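PDB 1NKV: uncharacterized protein YjhP from Escherichia coli, which is of unknown function but probably acts as a methyltransferase with a Rossmann-like fold. Local coordinates for residues Gly29-Met34 / Glu183-Asp188; Thr61-Asp66 / Arg87-His92; Ile65-Leu70 / Asn93-Tyr98; Ala187-Trp192 / Ala234-Gly239. One frame throughout, in Å; residues are numbered along the deposited sequence.

Contact 1 (Gly29-Met34 / Glu183-Asp188); sequences GRVLRM and EMVLAD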
loop_
_atom_site.group_PDB
_atom_site.type_symbol
_atom_site.label_atom_id
_atom_site.label_comp_id
_atom_site.label_asym_id
_atom_site.label_seq_id
_atom_site.Cartn_x
_atom_site.Cartn_y
_atom_site.Cartn_z
ATOM N N GLY C 29 2.444 12.018 -11.725
ATOM C CA GLY C 29 2.739 13.388 -12.087
ATOM C C GLY C 29 3.699 14.055 -11.130
ATOM O O GLY C 29 4.338 15.030 -11.492
ATOM N N ARG C 30 3.818 13.530 -9.917
ATOM C CA ARG C 30 4.704 14.123 -8.929
ATOM C C ARG C 30 6.145 13.731 -9.201
ATOM O O ARG C 30 7.029 14.586 -9.255
ATOM C CB ARG C 30 4.311 13.665 -7.520
ATOM C CG ARG C 30 4.816 14.547 -6.361
ATOM C CD ARG C 30 4.713 13.825 -5.000
ATOM N NE ARG C 30 3.382 13.259 -4.764
ATOM C CZ ARG C 30 3.147 11.997 -4.408
ATOM N NH1 ARG C 30 4.167 11.157 -4.238
ATOM N NH2 ARG C 30 1.892 11.575 -4.239
ATOM N N VAL C 31 6.384 12.435 -9.369
ATOM C CA VAL C 31 7.737 11.954 -9.603
ATOM C C VAL C 31 8.271 12.480 -10.927
ATOM O O VAL C 31 9.476 12.589 -11.127
ATOM C CB VAL C 31 7.812 10.397 -9.568
ATOM C CG1 VAL C 31 7.412 9.899 -8.199
ATOM C CG2 VAL C 31 6.926 9.793 -10.638
ATOM N N LEU C 32 7.364 12.823 -11.829
ATOM C CA LEU C 32 7.760 13.340 -13.124
ATOM C C LEU C 32 8.409 14.711 -12.985
ATOM O O LEU C 32 9.029 15.211 -13.923
ATOM C CB LEU C 32 6.539 13.413 -14.045
ATOM C CG LEU C 32 6.504 12.383 -15.172
ATOM C CD1 LEU C 32 6.891 11.008 -14.679
ATOM C CD2 LEU C 32 5.125 12.381 -15.781
ATOM N N ARG C 33 8.272 15.307 -11.802
ATOM C CA ARG C 33 8.827 16.628 -11.514
ATOM C C ARG C 33 8.661 17.590 -12.691
ATOM O O ARG C 33 9.621 18.198 -13.153
ATOM C CB ARG C 33 10.308 16.506 -11.125
ATOM C CG ARG C 33 10.544 16.044 -9.681
ATOM C CD ARG C 33 11.091 14.613 -9.575
ATOM N NE ARG C 33 12.526 14.537 -9.833
ATOM C CZ ARG C 33 13.242 13.414 -9.832
ATOM N NH1 ARG C 33 12.657 12.247 -9.581
ATOM N NH2 ARG C 33 14.552 13.462 -10.083
HETATM N N MSE C 34 7.434 17.729 -13.181
HETATM C CA MSE C 34 7.181 18.620 -14.308
HETATM C C MSE C 34 7.004 20.071 -13.847
HETATM O O MSE C 34 6.279 20.346 -12.895
HETATM C CB MSE C 34 5.937 18.150 -15.064
HETATM C CG MSE C 34 5.939 16.661 -15.383
HETATM SE SE MSE C 34 4.286 16.053 -16.199
HETATM C CE MSE C 34 3.071 16.283 -14.695
ATOM N N GLU C 183 11.810 6.433 -14.846
ATOM C CA GLU C 183 10.793 6.492 -13.831
ATOM C C GLU C 183 9.907 5.276 -13.919
ATOM O O GLU C 183 9.793 4.656 -14.974
ATOM C CB GLU C 183 9.955 7.736 -13.994
ATOM C CG GLU C 183 9.186 8.040 -12.753
ATOM C CD GLU C 183 10.112 8.425 -11.634
ATOM O OE1 GLU C 183 10.878 9.384 -11.851
ATOM O OE2 GLU C 183 10.080 7.785 -10.550
HETATM N N MSE C 184 9.240 4.951 -12.820
HETATM C CA MSE C 184 8.406 3.769 -12.831
HETATM C C MSE C 184 7.423 3.724 -11.672
HETATM O O MSE C 184 7.807 3.765 -10.505
HETATM C CB MSE C 184 9.317 2.547 -12.802
HETATM C CG MSE C 184 8.644 1.206 -12.889
HETATM SE SE MSE C 184 9.989 -0.174 -12.621
HETATM C CE MSE C 184 10.115 -0.060 -10.691
ATOM N N VAL C 185 6.146 3.645 -12.007
ATOM C CA VAL C 185 5.123 3.567 -10.999
ATOM C C VAL C 185 4.341 2.291 -11.270
ATOM O O VAL C 185 3.596 2.195 -12.242
ATOM C CB VAL C 185 4.210 4.796 -11.060
ATOM C CG1 VAL C 185 3.086 4.665 -10.051
ATOM C CG2 VAL C 185 5.032 6.063 -10.789
ATOM N N LEU C 186 4.527 1.298 -10.405
ATOM C CA LEU C 186 3.856 0.005 -10.549
ATOM C C LEU C 186 2.628 -0.117 -9.662
ATOM O O LEU C 186 2.608 0.412 -8.561
ATOM C CB LEU C 186 4.839 -1.084 -10.175
ATOM C CG LEU C 186 6.137 -0.957 -10.945
ATOM C CD1 LEU C 186 7.216 -1.788 -10.288
ATOM C CD2 LEU C 186 5.887 -1.378 -12.373
ATOM N N ALA C 187 1.607 -0.830 -10.116
ATOM C CA ALA C 187 0.402 -0.981 -9.291
ATOM C C ALA C 187 0.628 -2.063 -8.232
ATOM O O ALA C 187 1.560 -2.855 -8.358
ATOM C CB ALA C 187 -0.801 -1.346 -10.172
ATOM N N ASP C 188 -0.206 -2.089 -7.190
ATOM C CA ASP C 188 -0.097 -3.113 -6.142
ATOM C C ASP C 188 -1.383 -3.931 -5.994
ATOM O O ASP C 188 -2.428 -3.536 -6.503
ATOM C CB ASP C 188 0.265 -2.498 -4.777
ATOM C CG ASP C 188 -0.593 -1.300 -4.415
ATOM O OD1 ASP C 188 -1.810 -1.324 -4.682
ATOM O OD2 ASP C 188 -0.044 -0.337 -3.842
#

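Contact 2 (Thr61-Asp66 / Arg87-His92); sequences TGTGID and RVHFIH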
loop_
_atom_site.group_PDB
_atom_site.type_symbol
_atom_site.label_atom_id
_atom_site.label_comp_id
_atom_site.label_asym_id
_atom_site.label_seq_id
_atom_site.Cartn_x
_atom_site.Cartn_y
_atom_site.Cartn_z
ATOM N N THR C 61 0.150 22.404 -19.198
ATOM C CA THR C 61 -0.701 22.519 -20.374
ATOM C C THR C 61 -0.876 21.104 -20.936
ATOM O O THR C 61 -0.101 20.200 -20.607
ATOM C CB THR C 61 -0.059 23.450 -21.446
ATOM O OG1 THR C 61 0.229 24.726 -20.864
ATOM C CG2 THR C 61 -1.005 23.659 -22.619
ATOM N N GLY C 62 -1.886 20.893 -21.767
ATOM C CA GLY C 62 -2.055 19.561 -22.293
ATOM C C GLY C 62 -3.225 19.415 -23.221
ATOM O O GLY C 62 -4.061 20.307 -23.306
ATOM N N THR C 63 -3.267 18.283 -23.916
ATOM C CA THR C 63 -4.335 17.986 -24.850
ATOM C C THR C 63 -4.569 16.479 -24.926
ATOM O O THR C 63 -3.627 15.707 -25.106
ATOM C CB THR C 63 -4.014 18.574 -26.250
ATOM O OG1 THR C 63 -4.736 17.849 -27.254
ATOM C CG2 THR C 63 -2.523 18.520 -26.532
ATOM N N GLY C 64 -5.827 16.072 -24.771
ATOM C CA GLY C 64 -6.163 14.662 -24.794
ATOM C C GLY C 64 -6.874 14.250 -26.061
ATOM O O GLY C 64 -7.694 14.984 -26.584
ATOM N N ILE C 65 -6.566 13.066 -26.561
ATOM C CA ILE C 65 -7.184 12.585 -27.784
ATOM C C ILE C 65 -8.021 11.370 -27.436
ATOM O O ILE C 65 -7.558 10.231 -27.551
ATOM C CB ILE C 65 -6.106 12.165 -28.796
ATOM C CG1 ILE C 65 -5.093 13.289 -28.952
ATOM C CG2 ILE C 65 -6.732 11.829 -30.127
ATOM C CD1 ILE C 65 -3.963 12.948 -29.840
ATOM N N ASP C 66 -9.258 11.596 -27.013
ATOM C CA ASP C 66 -10.098 10.470 -26.641
ATOM C C ASP C 66 -10.745 9.727 -27.792
ATOM O O ASP C 66 -11.244 10.316 -28.749
ATOM C CB ASP C 66 -11.172 10.880 -25.637
ATOM C CG ASP C 66 -11.883 9.670 -25.040
ATOM O OD1 ASP C 66 -11.186 8.630 -24.830
ATOM O OD2 ASP C 66 -13.113 9.764 -24.778
ATOM N N ARG C 87 -6.113 25.491 -19.912
ATOM C CA ARG C 87 -4.834 24.813 -20.035
ATOM C C ARG C 87 -4.948 23.476 -20.752
ATOM O O ARG C 87 -4.136 23.157 -21.623
ATOM C CB ARG C 87 -4.241 24.601 -18.647
ATOM C CG ARG C 87 -3.632 25.846 -18.039
ATOM C CD ARG C 87 -3.299 25.607 -16.576
ATOM N NE ARG C 87 -2.086 26.308 -16.154
ATOM C CZ ARG C 87 -1.651 26.355 -14.899
ATOM N NH1 ARG C 87 -2.335 25.744 -13.941
ATOM N NH2 ARG C 87 -0.529 27.001 -14.607
ATOM N N VAL C 88 -5.969 22.708 -20.394
ATOM C CA VAL C 88 -6.190 21.392 -20.977
ATOM C C VAL C 88 -7.237 21.358 -22.083
ATOM O O VAL C 88 -8.390 21.727 -21.871
ATOM C CB VAL C 88 -6.611 20.398 -19.900
ATOM C CG1 VAL C 88 -7.001 19.083 -20.534
ATOM C CG2 VAL C 88 -5.472 20.196 -18.923
ATOM N N HIS C 89 -6.836 20.879 -23.255
ATOM C CA HIS C 89 -7.729 20.793 -24.404
ATOM C C HIS C 89 -8.066 19.334 -24.757
ATOM O O HIS C 89 -7.254 18.434 -24.555
ATOM C CB HIS C 89 -7.063 21.490 -25.595
ATOM C CG HIS C 89 -7.907 21.526 -26.829
ATOM N ND1 HIS C 89 -9.162 22.097 -26.855
ATOM C CD2 HIS C 89 -7.677 21.064 -28.081
ATOM C CE1 HIS C 89 -9.669 21.986 -28.069
ATOM N NE2 HIS C 89 -8.788 21.362 -28.833
ATOM N N PHE C 90 -9.260 19.097 -25.288
ATOM C CA PHE C 90 -9.657 17.745 -25.652
ATOM C C PHE C 90 -10.225 17.692 -27.063
ATOM O O PHE C 90 -10.867 18.639 -27.517
ATOM C CB PHE C 90 -10.677 17.201 -24.642
ATOM C CG PHE C 90 -10.073 16.806 -23.314
ATOM C CD1 PHE C 90 -9.226 15.709 -23.214
ATOM C CD2 PHE C 90 -10.348 17.535 -22.162
ATOM C CE1 PHE C 90 -8.672 15.351 -21.985
ATOM C CE2 PHE C 90 -9.797 17.182 -20.933
ATOM C CZ PHE C 90 -8.963 16.095 -20.847
ATOM N N ILE C 91 -9.983 16.589 -27.763
ATOM C CA ILE C 91 -10.464 16.444 -29.127
ATOM C C ILE C 91 -10.918 15.037 -29.400
ATOM O O ILE C 91 -10.173 14.082 -29.195
ATOM C CB ILE C 91 -9.375 16.768 -30.157
ATOM C CG1 ILE C 91 -8.115 15.957 -29.833
ATOM C CG2 ILE C 91 -9.103 18.267 -30.181
ATOM C CD1 ILE C 91 -7.050 16.004 -30.889
ATOM N N HIS C 92 -12.146 14.912 -29.879
ATOM C CA HIS C 92 -12.695 13.607 -30.188
ATOM C C HIS C 92 -12.007 13.048 -31.438
ATOM O O HIS C 92 -12.576 13.067 -32.526
ATOM C CB HIS C 92 -14.203 13.726 -30.418
ATOM C CG HIS C 92 -14.842 12.449 -30.851
ATOM N ND1 HIS C 92 -15.983 12.411 -31.623
ATOM C CD2 HIS C 92 -14.479 11.159 -30.653
ATOM C CE1 HIS C 92 -16.291 11.154 -31.887
ATOM N NE2 HIS C 92 -15.394 10.374 -31.310
#

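Contact 3 (Ile65-Leu70 / Asn93-Tyr98); sequences IDMSSL and NDAAGY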
loop_
_atom_site.group_PDB
_atom_site.type_symbol
_atom_site.label_atom_id
_atom_site.label_comp_id
_atom_site.label_asym_id
_atom_site.label_seq_id
_atom_site.Cartn_x
_atom_site.Cartn_y
_atom_site.Cartn_z
ATOM N N ILE C 65 -6.566 13.066 -26.561
ATOM C CA ILE C 65 -7.184 12.585 -27.784
ATOM C C ILE C 65 -8.021 11.370 -27.436
ATOM O O ILE C 65 -7.558 10.231 -27.551
ATOM C CB ILE C 65 -6.106 12.165 -28.796
ATOM C CG1 ILE C 65 -5.093 13.289 -28.952
ATOM C CG2 ILE C 65 -6.732 11.829 -30.127
ATOM C CD1 ILE C 65 -3.963 12.948 -29.840
ATOM N N ASP C 66 -9.258 11.596 -27.013
ATOM C CA ASP C 66 -10.098 10.470 -26.641
ATOM C C ASP C 66 -10.745 9.727 -27.792
ATOM O O ASP C 66 -11.244 10.316 -28.749
ATOM C CB ASP C 66 -11.172 10.880 -25.637
ATOM C CG ASP C 66 -11.883 9.670 -25.040
ATOM O OD1 ASP C 66 -11.186 8.630 -24.830
ATOM O OD2 ASP C 66 -13.113 9.764 -24.778
HETATM N N MSE C 67 -10.744 8.410 -27.652
HETATM C CA MSE C 67 -11.280 7.517 -28.655
HETATM C C MSE C 67 -12.270 6.528 -28.025
HETATM O O MSE C 67 -12.404 5.398 -28.489
HETATM C CB MSE C 67 -10.101 6.794 -29.325
HETATM C CG MSE C 67 -8.967 6.450 -28.331
HETATM SE SE MSE C 67 -7.155 6.104 -29.027
HETATM C CE MSE C 67 -6.435 7.894 -29.061
ATOM N N SER C 68 -12.976 6.959 -26.979
ATOM C CA SER C 68 -13.937 6.087 -26.303
ATOM C C SER C 68 -15.344 6.674 -26.179
ATOM O O SER C 68 -16.236 6.038 -25.614
ATOM C CB SER C 68 -13.431 5.718 -24.899
ATOM O OG SER C 68 -13.798 6.683 -23.923
ATOM N N SER C 69 -15.551 7.874 -26.702
ATOM C CA SER C 69 -16.863 8.490 -26.605
ATOM C C SER C 69 -17.188 9.412 -27.773
ATOM O O SER C 69 -16.296 10.023 -28.363
ATOM C CB SER C 69 -16.965 9.253 -25.285
ATOM O OG SER C 69 -15.821 10.066 -25.089
ATOM N N LEU C 70 -18.473 9.503 -28.107
ATOM C CA LEU C 70 -18.926 10.351 -29.207
ATOM C C LEU C 70 -18.565 11.808 -28.925
ATOM O O LEU C 70 -17.888 12.462 -29.720
ATOM C CB LEU C 70 -20.442 10.223 -29.380
ATOM C CG LEU C 70 -20.994 8.804 -29.465
ATOM C CD1 LEU C 70 -21.658 8.434 -28.156
ATOM C CD2 LEU C 70 -21.974 8.709 -30.610
ATOM N N ASN C 93 -10.779 12.561 -31.283
ATOM C CA ASN C 93 -10.045 12.000 -32.413
ATOM C C ASN C 93 -9.522 10.613 -32.089
ATOM O O ASN C 93 -9.195 10.320 -30.947
ATOM C CB ASN C 93 -8.868 12.891 -32.785
ATOM C CG ASN C 93 -8.433 12.702 -34.222
ATOM O OD1 ASN C 93 -8.269 11.571 -34.696
ATOM N ND2 ASN C 93 -8.246 13.817 -34.930
ATOM N N ASP C 94 -9.415 9.756 -33.090
ATOM C CA ASP C 94 -8.936 8.415 -32.818
ATOM C C ASP C 94 -7.522 8.128 -33.314
ATOM O O ASP C 94 -7.318 7.782 -34.479
ATOM C CB ASP C 94 -9.925 7.399 -33.394
ATOM C CG ASP C 94 -11.337 7.606 -32.868
ATOM O OD1 ASP C 94 -11.902 8.696 -33.104
ATOM O OD2 ASP C 94 -11.882 6.685 -32.219
ATOM N N ALA C 95 -6.561 8.278 -32.402
ATOM C CA ALA C 95 -5.143 8.027 -32.665
ATOM C C ALA C 95 -4.619 8.590 -33.991
ATOM O O ALA C 95 -4.508 9.803 -34.158
ATOM C CB ALA C 95 -4.864 6.522 -32.588
ATOM N N ALA C 96 -4.288 7.694 -34.919
ATOM C CA ALA C 96 -3.768 8.067 -36.230
ATOM C C ALA C 96 -4.516 9.249 -36.854
ATOM O O ALA C 96 -5.649 9.557 -36.473
ATOM C CB ALA C 96 -3.823 6.861 -37.170
ATOM N N GLY C 97 -3.881 9.898 -37.826
ATOM C CA GLY C 97 -4.502 11.041 -38.464
ATOM C C GLY C 97 -4.456 12.234 -37.531
ATOM O O GLY C 97 -5.466 12.903 -37.303
ATOM N N TYR C 98 -3.273 12.494 -36.978
ATOM C CA TYR C 98 -3.081 13.613 -36.063
ATOM C C TYR C 98 -1.652 14.150 -36.073
ATOM O O TYR C 98 -0.692 13.381 -36.100
ATOM C CB TYR C 98 -3.435 13.200 -34.636
ATOM C CG TYR C 98 -3.151 14.288 -33.633
ATOM C CD1 TYR C 98 -3.948 15.425 -33.567
ATOM C CD2 TYR C 98 -2.064 14.196 -32.772
ATOM C CE1 TYR C 98 -3.670 16.446 -32.661
ATOM C CE2 TYR C 98 -1.776 15.207 -31.867
ATOM C CZ TYR C 98 -2.583 16.330 -31.814
ATOM O OH TYR C 98 -2.307 17.326 -30.905
#

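Contact 4 (Ala187-Trp192 / Ala234-Gly239); sequences ADQEGW and ARECFG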
loop_
_atom_site.group_PDB
_atom_site.type_symbol
_atom_site.label_atom_id
_atom_site.label_comp_id
_atom_site.label_asym_id
_atom_site.label_seq_id
_atom_site.Cartn_x
_atom_site.Cartn_y
_atom_site.Cartn_z
ATOM N N ALA C 187 1.607 -0.830 -10.116
ATOM C CA ALA C 187 0.402 -0.981 -9.291
ATOM C C ALA C 187 0.628 -2.063 -8.232
ATOM O O ALA C 187 1.560 -2.855 -8.358
ATOM C CB ALA C 187 -0.801 -1.346 -10.172
ATOM N N ASP C 188 -0.206 -2.089 -7.190
ATOM C CA ASP C 188 -0.097 -3.113 -6.142
ATOM C C ASP C 188 -1.383 -3.931 -5.994
ATOM O O ASP C 188 -2.428 -3.536 -6.503
ATOM C CB ASP C 188 0.265 -2.498 -4.777
ATOM C CG ASP C 188 -0.593 -1.300 -4.415
ATOM O OD1 ASP C 188 -1.810 -1.324 -4.682
ATOM O OD2 ASP C 188 -0.044 -0.337 -3.842
ATOM N N GLN C 189 -1.286 -5.074 -5.310
ATOM C CA GLN C 189 -2.428 -5.961 -5.062
ATOM C C GLN C 189 -3.699 -5.139 -4.806
ATOM O O GLN C 189 -4.749 -5.366 -5.414
ATOM C CB GLN C 189 -2.187 -6.806 -3.822
ATOM C CG GLN C 189 -0.863 -7.523 -3.739
ATOM C CD GLN C 189 -0.923 -8.875 -4.396
ATOM O OE1 GLN C 189 -0.290 -9.833 -3.947
ATOM N NE2 GLN C 189 -1.690 -8.961 -5.479
ATOM N N GLU C 190 -3.592 -4.197 -3.872
ATOM C CA GLU C 190 -4.714 -3.338 -3.515
ATOM C C GLU C 190 -5.299 -2.713 -4.768
ATOM O O GLU C 190 -6.502 -2.809 -5.015
ATOM C CB GLU C 190 -4.260 -2.243 -2.544
ATOM C CG GLU C 190 -5.237 -1.087 -2.347
ATOM C CD GLU C 190 -6.601 -1.502 -1.793
ATOM O OE1 GLU C 190 -6.693 -2.562 -1.129
ATOM O OE2 GLU C 190 -7.581 -0.743 -2.002
ATOM N N GLY C 191 -4.439 -2.082 -5.558
ATOM C CA GLY C 191 -4.888 -1.457 -6.775
ATOM C C GLY C 191 -5.647 -2.468 -7.591
ATOM O O GLY C 191 -6.739 -2.175 -8.068
ATOM N N TRP C 192 -5.094 -3.667 -7.740
ATOM C CA TRP C 192 -5.758 -4.705 -8.527
ATOM C C TRP C 192 -7.093 -5.157 -7.964
ATOM O O TRP C 192 -8.075 -5.252 -8.702
ATOM C CB TRP C 192 -4.860 -5.931 -8.700
ATOM C CG TRP C 192 -3.817 -5.800 -9.779
ATOM C CD1 TRP C 192 -2.516 -5.384 -9.627
ATOM C CD2 TRP C 192 -3.968 -6.121 -11.169
ATOM N NE1 TRP C 192 -1.858 -5.433 -10.835
ATOM C CE2 TRP C 192 -2.724 -5.876 -11.795
ATOM C CE3 TRP C 192 -5.032 -6.577 -11.944
ATOM C CZ2 TRP C 192 -2.515 -6.089 -13.152
ATOM C CZ3 TRP C 192 -4.833 -6.787 -13.300
ATOM C CH2 TRP C 192 -3.580 -6.541 -13.895
ATOM N N ALA C 234 -4.647 -15.277 -11.170
ATOM C CA ALA C 234 -4.454 -13.909 -11.587
ATOM C C ALA C 234 -3.873 -12.932 -10.570
ATOM O O ALA C 234 -2.918 -12.207 -10.857
ATOM C CB ALA C 234 -5.772 -13.365 -12.109
ATOM N N ARG C 235 -4.463 -12.902 -9.384
ATOM C CA ARG C 235 -4.034 -11.960 -8.370
ATOM C C ARG C 235 -2.542 -11.897 -8.187
ATOM O O ARG C 235 -1.968 -10.819 -8.105
ATOM C CB ARG C 235 -4.688 -12.273 -7.027
ATOM C CG ARG C 235 -4.310 -11.266 -5.944
ATOM C CD ARG C 235 -5.235 -11.359 -4.760
ATOM N NE ARG C 235 -5.268 -10.121 -3.984
ATOM C CZ ARG C 235 -4.428 -9.833 -3.001
ATOM N NH1 ARG C 235 -3.479 -10.688 -2.655
ATOM N NH2 ARG C 235 -4.532 -8.689 -2.356
ATOM N N GLU C 236 -1.905 -13.055 -8.142
ATOM C CA GLU C 236 -0.477 -13.083 -7.916
ATOM C C GLU C 236 0.358 -12.956 -9.192
ATOM O O GLU C 236 1.501 -12.522 -9.151
ATOM C CB GLU C 236 -0.121 -14.373 -7.184
ATOM C CG GLU C 236 1.111 -14.245 -6.334
ATOM C CD GLU C 236 0.847 -13.509 -5.040
ATOM O OE1 GLU C 236 1.831 -13.076 -4.395
ATOM O OE2 GLU C 236 -0.338 -13.370 -4.654
ATOM N N CYS C 237 -0.235 -13.313 -10.319
ATOM C CA CYS C 237 0.445 -13.293 -11.603
ATOM C C CYS C 237 0.437 -11.963 -12.347
ATOM O O CYS C 237 1.495 -11.377 -12.614
ATOM C CB CYS C 237 -0.174 -14.371 -12.479
ATOM S SG CYS C 237 0.025 -15.978 -11.738
ATOM N N PHE C 238 -0.768 -11.514 -12.692
ATOM C CA PHE C 238 -0.973 -10.266 -13.411
ATOM C C PHE C 238 -0.322 -9.088 -12.712
ATOM O O PHE C 238 -0.445 -8.936 -11.495
ATOM C CB PHE C 238 -2.471 -9.982 -13.568
ATOM C CG PHE C 238 -3.199 -10.980 -14.420
ATOM C CD1 PHE C 238 -2.501 -11.921 -15.164
ATOM C CD2 PHE C 238 -4.588 -10.968 -14.486
ATOM C CE1 PHE C 238 -3.171 -12.836 -15.957
ATOM C CE2 PHE C 238 -5.271 -11.883 -15.280
ATOM C CZ PHE C 238 -4.561 -12.815 -16.015
ATOM N N GLY C 239 0.360 -8.260 -13.504
ATOM C CA GLY C 239 1.028 -7.075 -13.002
ATOM C C GLY C 239 0.862 -5.968 -14.026
ATOM O O GLY C 239 0.757 -6.248 -15.223
#

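Contact 1 (Gly29-Met34 / Glu183-Asp188)
The carboxylate of E183 lies beside V31 and near the guanidinium of R33, and its OE2 also has a long, weak ion pair with R194 of the second subunit. Within the chain its charge faces R33 at a distance: R33 NH1 stands 4.1 Å from E183 OE1, the two flat groups are turned 73° apart, and the oxygen lies well out of the guanidinium plane, so that no N-H points at it. Charge attraction, rather than a directed bond, is what this pair can offer. Closer contact is van der Waals packing. V31 lies obliquely across the E183 chain, its CG2 3.6 Å from E183 CG, while V31 CB touches E183 OE2 at 3.6 Å. With CG anti to the backbone N (chi1 -163°) and a bend at chi2 (67°), the glutamate folds its carboxylate back over this valine. L32 CD1 adds a longer contact, 4.2 Å from E183 CG, and V31 CG2 reaches V185 CG2 at the same 4.2 Å. Cutting E183 back to an alanine is likely to leave R33 and R194 of the second subunit without this nearby negative charge and to open a gap beside V31 CG2. R33 is the first residue to leave the helical conformation, and its N still bonds to R30 O (2.9 Å). The contact thus sets the end of helix 22-31 against strand 183-186, the edge strand that pairs with strand 238-245 in the 3-2-1-4-5-7-6 sheet characteristic of Rossmann-like class I methyltransferases.

Contact 2 (Thr61-Asp66 / Arg87-His92)
Main-chain hydrogen bonds join G62 and G64 to the neighbouring strand in parallel register. G62 N donates to R87 O (3.2 Å) and G62 O accepts from H89 N (2.8 Å); one step on, G64 N reaches H89 O (2.8 Å) and G64 O takes I91 N (3.0 Å). H89 is therefore held through both its N and its O, each by a different glycine. D66 N to I91 O is a weak bond. CA-H...O contacts accompany the ladder, among them F90 CA to G64 O at 3.5 Å. T63 and I65 turn their own backbone groups the other way, to strand 40-43. Strands 62-65 and 88-91, 20° apart in direction, are the two strands of a right-handed beta-alpha-beta crossover through helix 73-81, at the edge of the Rossmann-like sheet. Packing differs between the faces. On the face of T63, H89, I65 and I91, the isoleucines lie side by side pointing the same way, I65 CG1 3.9 Å from I91 CD1. I91 CG1 stands between backbone N and carbonyl carbon (chi1 52°), 3.4 Å from G64 O, which brings CD1 to I65. On the face of V88 and F90, the phenylalanine ring slants across the glycine backbone, CD1 of F90 3.6 Å from G64 CA, probably leaving little room for a side chain at G64. Helix 73-81 packs on this ring through A75 and K76.

Contact 3 (Ile65-Leu70 / Asn93-Tyr98)
I65 and M67, where strand 62-65 runs out into its loop, meet N93-Y98 in the loop after strand 88-91; in related class I methyltransferases such loops at the strand ends border the cofactor pocket. I65 splits its branches between two partners. CG2 lies alongside N93, 3.6 Å from its CB; the CG1 branch is extended (chi2 176°) and carries CD1 over one face of the Y98 ring. This CH-pi contact has CD1 3.9 Å from the ring centroid of Y98, 20° off the ring normal. Were I65 a mere alanine, the Y98 ring face would probably be uncovered and a gap opened beside N93 CB. The selenomethionine M67 lies along D94 and A95: its CB rests 3.4 Å from D94 OD2, and the chain bends at chi3 to put CE 4.1 Å from A95 CB. The CB of D66 points away from the second loop. Its OD2 accepts from S69 OG (2.7 Å) and, on the syn lone pair, from S68 OG (3.3 Å). The side chains that meet across the loops do so by van der Waals and CH-pi packing, while the D66 carboxylate is held by serines of its own loop.

Contact 4 (Ala187-Trp192 / Ala234-Gly239)
The amide of Q189 lies flat over the guanidinium of R235, the two planes 15° apart and the chains crossing at about a right angle. NE2 of Q189 stands over the centre of the R235 guanidinium, 3.7 Å above its plane. The same nitrogen donates to R235 O (3.2 Å, N-H...O 144°); it approaches from above the carbonyl plane, although that oxygen lies close to the plane of the amide. A bend at chi2 (-88°) turns the glutamine tip back so that one amide both stacks on a side chain and bonds to its backbone. The arginine chain runs extended from CG to NE, and its NH2 forms a salt bridge with D193, which would help fix the stacked group. The stack joins the start of helix 189-209 to the end of helix 216-237, the helical excursion inserted between the last two strands of the methyltransferase sheet, 183-186 and 238-245. D188 is the N-cap of the first of these helices, its OD1 accepting from G191 N at 2.9 Å. One turn in, W192 presents a face to F238, where the second helix gives way to strand 238-245. F238 CB sits over its six-membered ring, 4.0 Å from the centroid, in a CH-pi contact, and F238 O lies over the same indole towards the rim. G239 comes instead to the ring edge, its C in plane and 3.5 Å from W192 CZ2. W114 packs edge-to-face with W192 and also meets the F238 ring.

In the fold
Following the chain from the N terminus, contact 1 opens at the end of helix 22-31 and closes at strand 183-186, so its loop encloses contacts 2 and 3. These two leave from one stretch, sharing I65 and D66: contact 2 pairs strands 62-65 and 88-91, and contact 3 carries on into the loops that follow. They touch at several points, among them I91 CD1 on Y98 CE1 (3.8 Å). Contact 4 begins on A187 and D188, where contact 1 ends, and closes after the helical pair at strand 238-245. Contacts 2 and 4, with centres about 30 Å apart, lie on opposite sides of the chain's centre, yet both reach the one sheet, as contact 1 does.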